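Local coordinates for protein FAD dependent oxidoreductase (Chelativorans sp. BNC1, PDB 6PXS) that binds FAD and acts as an iminodiacetate oxidase, probably oxidising its substrate at the flavin as other members of the DadA oxidoreductase family do, at residues I6-H18 against G152-I164. Numbering follows the deposited sequence.
Sequences IGAGILGASAAYH and GRLLAASMLRVAI. With FAD (flavin-adenine dinucleotide), chain E.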
loop_
_atom_site.group_PDB
_atom_site.type_symbol
_atom_site.label_atom_id
_atom_site.label_comp_id
_atom_site.label_asym_id
_atom_site.label_seq_id
_atom_site.Cartn_x
_atom_site.Cartn_y
_atom_site.Cartn_z
ATOM N N ILE A 6 25.042 6.691 -13.880
ATOM C CA ILE A 6 24.565 6.878 -12.514
ATOM C C ILE A 6 23.158 7.452 -12.593
ATOM O O ILE A 6 22.967 8.606 -12.995
ATOM C CB ILE A 6 25.496 7.792 -11.706
ATOM C CG1 ILE A 6 26.879 7.146 -11.585
ATOM C CG2 ILE A 6 24.899 8.073 -10.331
ATOM C CD1 ILE A 6 27.932 8.043 -10.970
ATOM N N GLY A 7 22.171 6.649 -12.203
ATOM C CA GLY A 7 20.784 7.057 -12.287
ATOM C C GLY A 7 20.107 6.494 -13.517
ATOM O O GLY A 7 20.552 6.734 -14.643
ATOM N N ALA A 8 19.021 5.748 -13.316
ATOM C CA ALA A 8 18.340 5.085 -14.422
ATOM C C ALA A 8 16.910 5.578 -14.563
ATOM O O ALA A 8 15.981 4.777 -14.720
ATOM C CB ALA A 8 18.352 3.568 -14.228
ATOM N N GLY A 9 16.720 6.889 -14.498
ATOM C CA GLY A 9 15.448 7.480 -14.845
ATOM C C GLY A 9 15.247 7.473 -16.342
ATOM O O GLY A 9 15.901 6.735 -17.085
ATOM N N ILE A 10 14.330 8.324 -16.793
ATOM C CA ILE A 10 14.070 8.397 -18.223
ATOM C C ILE A 10 15.324 8.839 -18.965
ATOM O O ILE A 10 15.556 8.429 -20.107
ATOM C CB ILE A 10 12.883 9.336 -18.513
ATOM C CG1 ILE A 10 12.502 9.271 -19.994
ATOM C CG2 ILE A 10 13.225 10.769 -18.136
ATOM C CD1 ILE A 10 12.011 7.910 -20.445
ATOM N N LEU A 11 16.157 9.669 -18.334
ATOM C CA LEU A 11 17.327 10.202 -19.022
ATOM C C LEU A 11 18.475 9.201 -19.014
ATOM O O LEU A 11 19.064 8.912 -20.061
ATOM C CB LEU A 11 17.758 11.521 -18.378
ATOM C CG LEU A 11 18.876 12.285 -19.094
ATOM C CD1 LEU A 11 18.493 12.598 -20.532
ATOM C CD2 LEU A 11 19.213 13.563 -18.344
ATOM N N GLY A 12 18.810 8.663 -17.842
ATOM C CA GLY A 12 19.838 7.640 -17.782
ATOM C C GLY A 12 19.467 6.388 -18.550
ATOM O O GLY A 12 20.341 5.702 -19.086
ATOM N N ALA A 13 18.171 6.073 -18.617
ATOM C CA ALA A 13 17.738 4.891 -19.355
ATOM C C ALA A 13 17.838 5.114 -20.858
ATOM O O ALA A 13 18.233 4.208 -21.602
ATOM C CB ALA A 13 16.309 4.520 -18.961
ATOM N N SER A 14 17.488 6.314 -21.327
ATOM C CA SER A 14 17.615 6.606 -22.751
ATOM C C SER A 14 19.076 6.588 -23.181
ATOM O O SER A 14 19.409 6.064 -24.251
ATOM C CB SER A 14 16.980 7.959 -23.069
ATOM O OG SER A 14 17.144 8.280 -24.441
ATOM N N ALA A 15 19.962 7.157 -22.363
ATOM C CA ALA A 15 21.385 7.119 -22.677
ATOM C C ALA A 15 21.876 5.681 -22.793
ATOM O O ALA A 15 22.535 5.312 -23.772
ATOM C CB ALA A 15 22.176 7.876 -21.611
ATOM N N ALA A 16 21.560 4.852 -21.798
ATOM C CA ALA A 16 21.935 3.444 -21.870
ATOM C C ALA A 16 21.347 2.785 -23.111
ATOM O O ALA A 16 22.035 2.035 -23.813
ATOM C CB ALA A 16 21.470 2.716 -20.610
ATOM N N TYR A 17 20.073 3.057 -23.396
ATOM C CA TYR A 17 19.419 2.444 -24.547
ATOM C C TYR A 17 20.157 2.758 -25.842
ATOM O O TYR A 17 20.270 1.897 -26.722
ATOM C CB TYR A 17 17.970 2.917 -24.623
ATOM C CG TYR A 17 17.275 2.616 -25.931
ATOM C CD1 TYR A 17 16.774 1.349 -26.202
ATOM C CD2 TYR A 17 17.103 3.605 -26.889
ATOM C CE1 TYR A 17 16.131 1.075 -27.393
ATOM C CE2 TYR A 17 16.460 3.340 -28.082
ATOM C CZ TYR A 17 15.977 2.074 -28.329
ATOM O OH TYR A 17 15.336 1.808 -29.518
ATOM N N HIS A 18 20.665 3.982 -25.983
ATOM C CA HIS A 18 21.340 4.353 -27.221
ATOM C C HIS A 18 22.781 3.855 -27.249
ATOM O O HIS A 18 23.275 3.441 -28.304
ATOM C CB HIS A 18 21.298 5.869 -27.408
ATOM C CG HIS A 18 19.926 6.407 -27.674
ATOM N ND1 HIS A 18 19.031 6.697 -26.667
ATOM C CD2 HIS A 18 19.296 6.705 -28.835
ATOM C CE1 HIS A 18 17.909 7.153 -27.196
ATOM N NE2 HIS A 18 18.043 7.167 -28.509
ATOM N N GLY A 152 5.372 7.341 -18.470
ATOM C CA GLY A 152 6.794 7.592 -18.286
ATOM C C GLY A 152 7.551 6.391 -17.757
ATOM O O GLY A 152 8.637 6.065 -18.243
ATOM N N ARG A 153 6.992 5.712 -16.750
ATOM C CA ARG A 153 7.698 4.589 -16.141
ATOM C C ARG A 153 7.851 3.432 -17.119
ATOM O O ARG A 153 8.922 2.819 -17.199
ATOM C CB ARG A 153 6.965 4.127 -14.880
ATOM C CG ARG A 153 7.577 2.881 -14.251
ATOM C CD ARG A 153 6.973 2.556 -12.895
ATOM N NE ARG A 153 5.534 2.313 -12.970
ATOM C CZ ARG A 153 4.594 3.127 -12.492
ATOM N NH1 ARG A 153 3.317 2.793 -12.622
ATOM N NH2 ARG A 153 4.914 4.264 -11.880
ATOM N N LEU A 154 6.793 3.112 -17.865
ATOM C CA LEU A 154 6.869 1.997 -18.803
ATOM C C LEU A 154 7.837 2.284 -19.941
ATOM O O LEU A 154 8.470 1.358 -20.460
ATOM C CB LEU A 154 5.482 1.683 -19.360
ATOM C CG LEU A 154 4.485 1.111 -18.354
ATOM C CD1 LEU A 154 3.108 0.985 -18.985
ATOM C CD2 LEU A 154 4.973 -0.235 -17.832
ATOM N N LEU A 155 7.961 3.546 -20.347
ATOM C CA LEU A 155 8.901 3.887 -21.409
ATOM C C LEU A 155 10.339 3.675 -20.951
ATOM O O LEU A 155 11.106 2.948 -21.593
ATOM C CB LEU A 155 8.681 5.332 -21.855
ATOM C CG LEU A 155 9.607 5.829 -22.965
ATOM C CD1 LEU A 155 9.491 4.944 -24.195
ATOM C CD2 LEU A 155 9.296 7.274 -23.314
ATOM N N ALA A 156 10.720 4.301 -19.837
ATOM C CA ALA A 156 12.082 4.147 -19.337
ATOM C C ALA A 156 12.393 2.694 -19.013
ATOM O O ALA A 156 13.538 2.254 -19.171
ATOM C CB ALA A 156 12.290 5.024 -18.102
ATOM N N ALA A 157 11.396 1.934 -18.561
ATOM C CA ALA A 157 11.612 0.519 -18.278
ATOM C C ALA A 157 11.936 -0.250 -19.552
ATOM O O ALA A 157 12.883 -1.045 -19.588
ATOM C CB ALA A 157 10.377 -0.071 -17.595
ATOM N N SER A 158 11.158 -0.024 -20.614
ATOM C CA SER A 158 11.377 -0.754 -21.858
ATOM C C SER A 158 12.745 -0.444 -22.449
ATOM O O SER A 158 13.430 -1.343 -22.952
ATOM C CB SER A 158 10.270 -0.421 -22.855
ATOM O OG SER A 158 9.011 -0.845 -22.362
ATOM N N MET A 159 13.161 0.823 -22.401
ATOM C CA MET A 159 14.488 1.181 -22.891
ATOM C C MET A 159 15.568 0.388 -22.166
ATOM O O MET A 159 16.463 -0.188 -22.796
ATOM C CB MET A 159 14.718 2.681 -22.725
ATOM C CG MET A 159 13.862 3.541 -23.634
ATOM S SD MET A 159 14.541 5.196 -23.844
ATOM C CE MET A 159 13.041 6.126 -24.116
ATOM N N LEU A 160 15.502 0.351 -20.833
ATOM C CA LEU A 160 16.451 -0.455 -20.073
ATOM C C LEU A 160 16.408 -1.913 -20.512
ATOM O O LEU A 160 17.455 -2.543 -20.699
ATOM C CB LEU A 160 16.157 -0.339 -18.578
ATOM C CG LEU A 160 16.563 0.979 -17.920
ATOM C CD1 LEU A 160 15.984 1.076 -16.518
ATOM C CD2 LEU A 160 18.078 1.108 -17.880
ATOM N N ARG A 161 15.206 -2.465 -20.681
ATOM C CA ARG A 161 15.087 -3.855 -21.105
ATOM C C ARG A 161 15.809 -4.090 -22.426
ATOM O O ARG A 161 16.541 -5.076 -22.580
ATOM C CB ARG A 161 13.612 -4.242 -21.212
ATOM C CG ARG A 161 13.076 -4.912 -19.957
ATOM C CD ARG A 161 11.599 -5.256 -20.064
ATOM N NE ARG A 161 10.784 -4.394 -19.208
ATOM C CZ ARG A 161 9.874 -3.523 -19.638
ATOM N NH1 ARG A 161 9.616 -3.383 -20.932
ATOM N NH2 ARG A 161 9.204 -2.794 -18.758
ATOM N N VAL A 162 15.620 -3.191 -23.394
ATOM C CA VAL A 162 16.316 -3.329 -24.670
ATOM C C VAL A 162 17.818 -3.155 -24.478
ATOM O O VAL A 162 18.624 -3.813 -25.147
ATOM C CB VAL A 162 15.762 -2.324 -25.696
ATOM C CG1 VAL A 162 16.583 -2.371 -26.975
ATOM C CG2 VAL A 162 14.298 -2.611 -25.985
ATOM N N ALA A 163 18.218 -2.268 -23.567
ATOM C CA ALA A 163 19.640 -2.039 -23.334
ATOM C C ALA A 163 20.303 -3.273 -22.735
ATOM O O ALA A 163 21.387 -3.681 -23.171
ATOM C CB ALA A 163 19.832 -0.830 -22.420
ATOM N N ILE A 164 19.666 -3.882 -21.732
ATOM C CA ILE A 164 20.255 -5.047 -21.082
ATOM C C ILE A 164 20.227 -6.254 -22.008
ATOM O O ILE A 164 21.148 -7.081 -21.987
ATOM C CB ILE A 164 19.535 -5.327 -19.750
ATOM C CG1 ILE A 164 19.771 -4.157 -18.791
ATOM C CG2 ILE A 164 20.017 -6.646 -19.152
ATOM C CD1 ILE A 164 19.108 -4.309 -17.449
HETATM P PA FAD E . 14.887 10.638 -12.168
HETATM O O1A FAD E . 14.543 11.047 -10.784
HETATM O O2A FAD E . 13.756 9.921 -12.910
HETATM O O5B FAD E . 16.182 9.752 -12.209
HETATM C C5B FAD E . 17.189 9.848 -11.181
HETATM C C4B FAD E . 17.616 8.455 -10.796
HETATM O O4B FAD E . 18.992 8.475 -10.350
HETATM C C3B FAD E . 16.807 7.830 -9.658
HETATM O O3B FAD E . 16.560 6.454 -9.920
HETATM C C2B FAD E . 17.723 8.020 -8.448
HETATM O O2B FAD E . 17.492 7.046 -7.436
HETATM C C1B FAD E . 19.086 7.823 -9.103
HETATM N N9A FAD E . 20.204 8.393 -8.359
HETATM C C8A FAD E . 20.360 9.693 -7.958
HETATM N N7A FAD E . 21.471 9.919 -7.297
HETATM C C5A FAD E . 22.089 8.677 -7.263
HETATM C C6A FAD E . 23.305 8.237 -6.708
HETATM N N6A FAD E . 24.155 9.032 -6.051
HETATM N N1A FAD E . 23.623 6.932 -6.850
HETATM C C2A FAD E . 22.781 6.127 -7.503
HETATM N N3A FAD E . 21.609 6.432 -8.066
HETATM C C4A FAD E . 21.319 7.728 -7.911
HETATM N N1 FAD E . 7.562 15.597 -17.981
HETATM C C2 FAD E . 6.908 15.653 -19.178
HETATM O O2 FAD E . 7.522 15.742 -20.247
HETATM N N3 FAD E . 5.525 15.606 -19.210
HETATM C C4 FAD E . 4.694 15.507 -18.113
HETATM O O4 FAD E . 3.475 15.475 -18.265
HETATM C C4X FAD E . 5.397 15.451 -16.845
HETATM N N5 FAD E . 4.689 15.358 -15.756
HETATM C C5X FAD E . 5.359 15.303 -14.544
HETATM C C6 FAD E . 4.615 15.203 -13.370
HETATM C C7 FAD E . 5.239 15.140 -12.128
HETATM C C7M FAD E . 4.402 15.033 -10.882
HETATM C C8 FAD E . 6.640 15.186 -12.054
HETATM C C8M FAD E . 7.346 15.124 -10.724
HETATM C C9 FAD E . 7.385 15.286 -13.225
HETATM C C9A FAD E . 6.759 15.344 -14.465
HETATM N N10 FAD E . 7.488 15.442 -15.669
HETATM C C10 FAD E . 6.836 15.503 -16.879
HETATM C "C1'" FAD E . 8.959 15.505 -15.655
HETATM C "C2'" FAD E . 9.623 14.130 -15.687
HETATM O "O2'" FAD E . 8.899 13.210 -14.870
HETATM C "C3'" FAD E . 11.051 14.254 -15.156
HETATM O "O3'" FAD E . 11.643 15.437 -15.681
HETATM C "C4'" FAD E . 11.959 13.073 -15.497
HETATM O "O4'" FAD E . 11.370 11.874 -14.996
HETATM C "C5'" FAD E . 13.347 13.255 -14.920
HETATM O "O5'" FAD E . 14.131 12.075 -15.186
HETATM P P FAD E . 15.577 11.911 -14.588
HETATM O O1P FAD E . 16.389 13.171 -14.904
HETATM O O2P FAD E . 16.208 10.629 -14.996
HETATM O O3P FAD E . 15.297 11.908 -13.023
#
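Ala8 CB meets Leu160 CD1 where the glycine-rich turn of the Rossmann-type dinucleotide-binding motif leads into helix 10-20. The glycines of the turn suit the cofactor: a side chain on Gly7 or Gly9 would run into FAD. Ile10 serves both sides, its CG2 lying 3.4 Å from FAD O5' while CG1, anti to the backbone N (chi1 -173°), carries CD1 across to Ala156 CB at 3.7 Å. Leu11, turned from helix 152-164, offers its backbone N to FAD O2P in a weak bond. A side chain on Gly12 would strike the carbonyl of Gly7. Ala13 and Ala156, small and facing each other, let the axes of the two short helical segments approach to 8.1 Å, crossing at 30°. Ala13 CB also fits against Leu160 CG (3.7 Å). Met159 is a knob among Ile10, Ala13, Ser14 and Tyr17, its unbranched chain bringing SD to 3.6 Å from Ser14 CA. Ala16 and Ala163 again meet through small methyls. The Tyr17 ring takes Met159 CG over one face, SD standing obliquely in a Met-aromatic contact, and Val162 CG1 at its edge, 3.5 Å from CE1. With an alanine in place of Tyr17, the Met159 sulfur would probably lose its aromatic partner and a gap would be likely to open beside Val162. The interface is buried among neighbours: strand 26-29 packs on Ala8, Ala16 and Leu160, helix 55-76 on Leu155, Met159 and Tyr17, and helix 336-352 on Ile10 and Met159.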